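Putative nucleolar GTP-binding protein 1 (Plasmodium falciparum, PDB 2QU8) binds GDP and is probably a GTPase of the nucleolar NOG1 family, of uncertain cellular role. Local coordinates at residues K29-L34 against A106-V111. Numbering follows the deposited sequence.
Sequences KKTIIL and AHINGV
Thr31 OG1, which touches Ile108 CG2 at 3.6 Å, is gripped twice: it donates to Lys29 O at 2.8 Å, reaching it from above the carbonyl plane, and also bonds Gln79 NE2 on strand 76-82. With OG1 beside its own backbone N (chi1 -56°), the hydroxyl turns back toward the Lys29 carbonyl; Ile108 CG2 rests against it, the two side chains meeting at a slant. Three backbone bonds then join the two segments. Thr31 N to Asn109 O, at 3.0 Å, is clearly bent (131° at the hydrogen). Val111 N bonds Thr31 O, and Ile33 N reaches Val111 O almost straight at 2.9 Å. This is the parallel start of strands 30-35 and 110-117, neighbours in the central sheet of a P-loop GTPase-like fold; strand 30-35 runs on toward the probable P-loop. Asn109, centre of an inverse gamma turn, leads into the second strand. Its CG, anti to the backbone N (chi1 178°), carries the amide alongside Lys30, both side chains pointing the same way. The amide is held by ND2 to His28 O and OD1 to Gln207 NE2 of helix 192-222. On one face Ile32 CG1 packs beside Val111 CG1 at 3.9 Å. Ile33 CD1 lies 4.1 Å from Gly110 CA.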
ATOM      1  N   LYS A  29      12.190  -3.617  -9.202  1.00 32.92           N
ATOM      2  CA  LYS A  29      11.980  -2.167  -9.180  1.00 31.81           C
ATOM      3  C   LYS A  29      11.266  -1.756  -7.892  1.00 30.17           C
ATOM      4  O   LYS A  29      10.334  -2.422  -7.456  1.00 29.57           O
ATOM      5  CB  LYS A  29      11.181  -1.704 -10.409  1.00 31.68           C
ATOM      6  CG  LYS A  29      11.302  -0.199 -10.729  1.00 33.22           C
ATOM      7  CD  LYS A  29      10.359   0.242 -11.855  1.00 33.03           C
ATOM      8  CE  LYS A  29      10.800   1.555 -12.501  1.00 35.59           C
ATOM      9  NZ  LYS A  29       9.738   2.177 -13.378  1.00 37.25           N
ATOM     10  N   LYS A  30      11.716  -0.658  -7.291  1.00 29.00           N
ATOM     11  CA  LYS A  30      11.035  -0.069  -6.139  1.00 28.18           C
ATOM     12  C   LYS A  30       9.555   0.163  -6.466  1.00 27.38           C
ATOM     13  O   LYS A  30       9.221   0.774  -7.484  1.00 27.04           O
ATOM     14  CB  LYS A  30      11.711   1.235  -5.724  1.00 28.36           C
ATOM     15  CG  LYS A  30      13.154   1.061  -5.266  1.00 29.76           C
ATOM     16  CD  LYS A  30      13.764   2.383  -4.817  1.00 33.19           C
ATOM     17  CE  LYS A  30      14.093   3.286  -5.986  1.00 34.68           C
ATOM     18  NZ  LYS A  30      15.082   2.656  -6.917  1.00 37.50           N
ATOM     19  N   THR A  31       8.678  -0.343  -5.605  1.00 26.33           N
ATOM     20  CA  THR A  31       7.254  -0.375  -5.900  1.00 25.21           C
ATOM     21  C   THR A  31       6.389   0.099  -4.739  1.00 24.73           C
ATOM     22  O   THR A  31       6.610  -0.284  -3.587  1.00 24.69           O
ATOM     23  CB  THR A  31       6.807  -1.823  -6.276  1.00 25.33           C
ATOM     24  OG1 THR A  31       7.585  -2.305  -7.378  1.00 24.78           O
ATOM     25  CG2 THR A  31       5.313  -1.886  -6.640  1.00 24.95           C
ATOM     26  N   ILE A  32       5.389   0.913  -5.048  1.00 23.82           N
ATOM     27  CA  ILE A  32       4.273   1.103  -4.127  1.00 23.24           C
ATOM     28  C   ILE A  32       3.136   0.146  -4.533  1.00 22.80           C
ATOM     29  O   ILE A  32       2.656   0.169  -5.666  1.00 23.00           O
ATOM     30  CB  ILE A  32       3.792   2.575  -4.076  1.00 23.37           C
ATOM     31  CG1 ILE A  32       4.933   3.498  -3.609  1.00 23.06           C
ATOM     32  CG2 ILE A  32       2.613   2.726  -3.135  1.00 23.33           C
ATOM     33  CD1 ILE A  32       4.644   4.965  -3.872  1.00 21.07           C
ATOM     34  N   ILE A  33       2.738  -0.713  -3.607  1.00 22.45           N
ATOM     35  CA  ILE A  33       1.637  -1.642  -3.839  1.00 22.53           C
ATOM     36  C   ILE A  33       0.381  -1.042  -3.245  1.00 22.19           C
ATOM     37  O   ILE A  33       0.284  -0.890  -2.028  1.00 22.43           O
ATOM     38  CB  ILE A  33       1.927  -3.023  -3.198  1.00 22.63           C
ATOM     39  CG1 ILE A  33       3.217  -3.605  -3.786  1.00 22.96           C
ATOM     40  CG2 ILE A  33       0.716  -3.982  -3.381  1.00 22.59           C
ATOM     41  CD1 ILE A  33       3.919  -4.629  -2.882  1.00 24.57           C
ATOM     42  N   LEU A  34      -0.575  -0.684  -4.098  1.00 22.60           N
ATOM     43  CA  LEU A  34      -1.821  -0.106  -3.612  1.00 22.75           C
ATOM     44  C   LEU A  34      -2.807  -1.170  -3.153  1.00 22.75           C
ATOM     45  O   LEU A  34      -3.007  -2.187  -3.829  1.00 22.60           O
ATOM     46  CB  LEU A  34      -2.469   0.798  -4.662  1.00 22.57           C
ATOM     47  CG  LEU A  34      -1.795   2.150  -4.901  1.00 22.53           C
ATOM     48  CD1 LEU A  34      -2.274   2.712  -6.234  1.00 22.00           C
ATOM     49  CD2 LEU A  34      -2.080   3.118  -3.749  1.00 21.55           C
ATOM     50  N   ALA A 106       3.113  -9.794  -3.193  1.00 36.11           N
ATOM     51  CA  ALA A 106       3.622  -9.630  -1.836  1.00 35.96           C
ATOM     52  C   ALA A 106       5.124  -9.887  -1.715  1.00 35.95           C
ATOM     53  O   ALA A 106       5.735  -9.530  -0.709  1.00 36.59           O
ATOM     54  CB  ALA A 106       2.851 -10.528  -0.879  1.00 36.14           C
ATOM     55  N   HIS A 107       5.717 -10.494  -2.742  1.00 35.88           N
ATOM     56  CA  HIS A 107       7.156 -10.777  -2.761  1.00 35.31           C
ATOM     57  C   HIS A 107       7.979  -9.803  -3.610  1.00 35.06           C
ATOM     58  O   HIS A 107       9.178  -9.999  -3.783  1.00 35.10           O
ATOM     59  CB  HIS A 107       7.409 -12.221  -3.205  1.00 35.21           C
ATOM     60  CG  HIS A 107       7.120 -13.232  -2.140  1.00 35.81           C
ATOM     61  ND1 HIS A 107       5.858 -13.742  -1.915  1.00 35.91           N
ATOM     62  CD2 HIS A 107       7.929 -13.816  -1.227  1.00 34.96           C
ATOM     63  CE1 HIS A 107       5.903 -14.599  -0.912  1.00 35.96           C
ATOM     64  NE2 HIS A 107       7.148 -14.662  -0.476  1.00 37.20           N
ATOM     65  N   ILE A 108       7.335  -8.757  -4.128  1.00 34.87           N
ATOM     66  CA  ILE A 108       8.010  -7.710  -4.913  1.00 34.46           C
ATOM     67  C   ILE A 108       8.788  -6.765  -3.983  1.00 33.79           C
ATOM     68  O   ILE A 108       8.545  -6.743  -2.777  1.00 33.80           O
ATOM     69  CB  ILE A 108       6.981  -6.884  -5.753  1.00 34.85           C
ATOM     70  CG1 ILE A 108       6.083  -7.797  -6.602  1.00 35.38           C
ATOM     71  CG2 ILE A 108       7.661  -5.824  -6.622  1.00 35.49           C
ATOM     72  CD1 ILE A 108       6.644  -8.240  -7.933  1.00 36.38           C
ATOM     73  N   ASN A 109       9.716  -5.995  -4.553  1.00 32.77           N
ATOM     74  CA  ASN A 109      10.480  -4.977  -3.822  1.00 32.05           C
ATOM     75  C   ASN A 109       9.588  -3.761  -3.538  1.00 31.59           C
ATOM     76  O   ASN A 109       9.729  -2.713  -4.169  1.00 31.68           O
ATOM     77  CB  ASN A 109      11.727  -4.593  -4.642  1.00 31.93           C
ATOM     78  CG  ASN A 109      12.574  -3.495  -3.991  1.00 32.12           C
ATOM     79  OD1 ASN A 109      12.435  -3.191  -2.811  1.00 32.57           O
ATOM     80  ND2 ASN A 109      13.462  -2.900  -4.778  1.00 31.60           N
ATOM     81  N   GLY A 110       8.667  -3.904  -2.587  1.00 31.21           N
ATOM     82  CA  GLY A 110       7.643  -2.878  -2.377  1.00 30.37           C
ATOM     83  C   GLY A 110       7.259  -2.473  -0.963  1.00 30.00           C
ATOM     84  O   GLY A 110       7.551  -3.175   0.015  1.00 29.96           O
ATOM     85  N   VAL A 111       6.607  -1.316  -0.878  1.00 28.74           N
ATOM     86  CA  VAL A 111       5.964  -0.832   0.334  1.00 28.16           C
ATOM     87  C   VAL A 111       4.457  -0.814   0.041  1.00 27.58           C
ATOM     88  O   VAL A 111       4.055  -0.519  -1.081  1.00 27.41           O
ATOM     89  CB  VAL A 111       6.480   0.589   0.712  1.00 27.90           C
ATOM     90  CG1 VAL A 111       6.257   1.586  -0.425  1.00 28.42           C
ATOM     91  CG2 VAL A 111       5.833   1.097   1.982  1.00 28.64           C
TER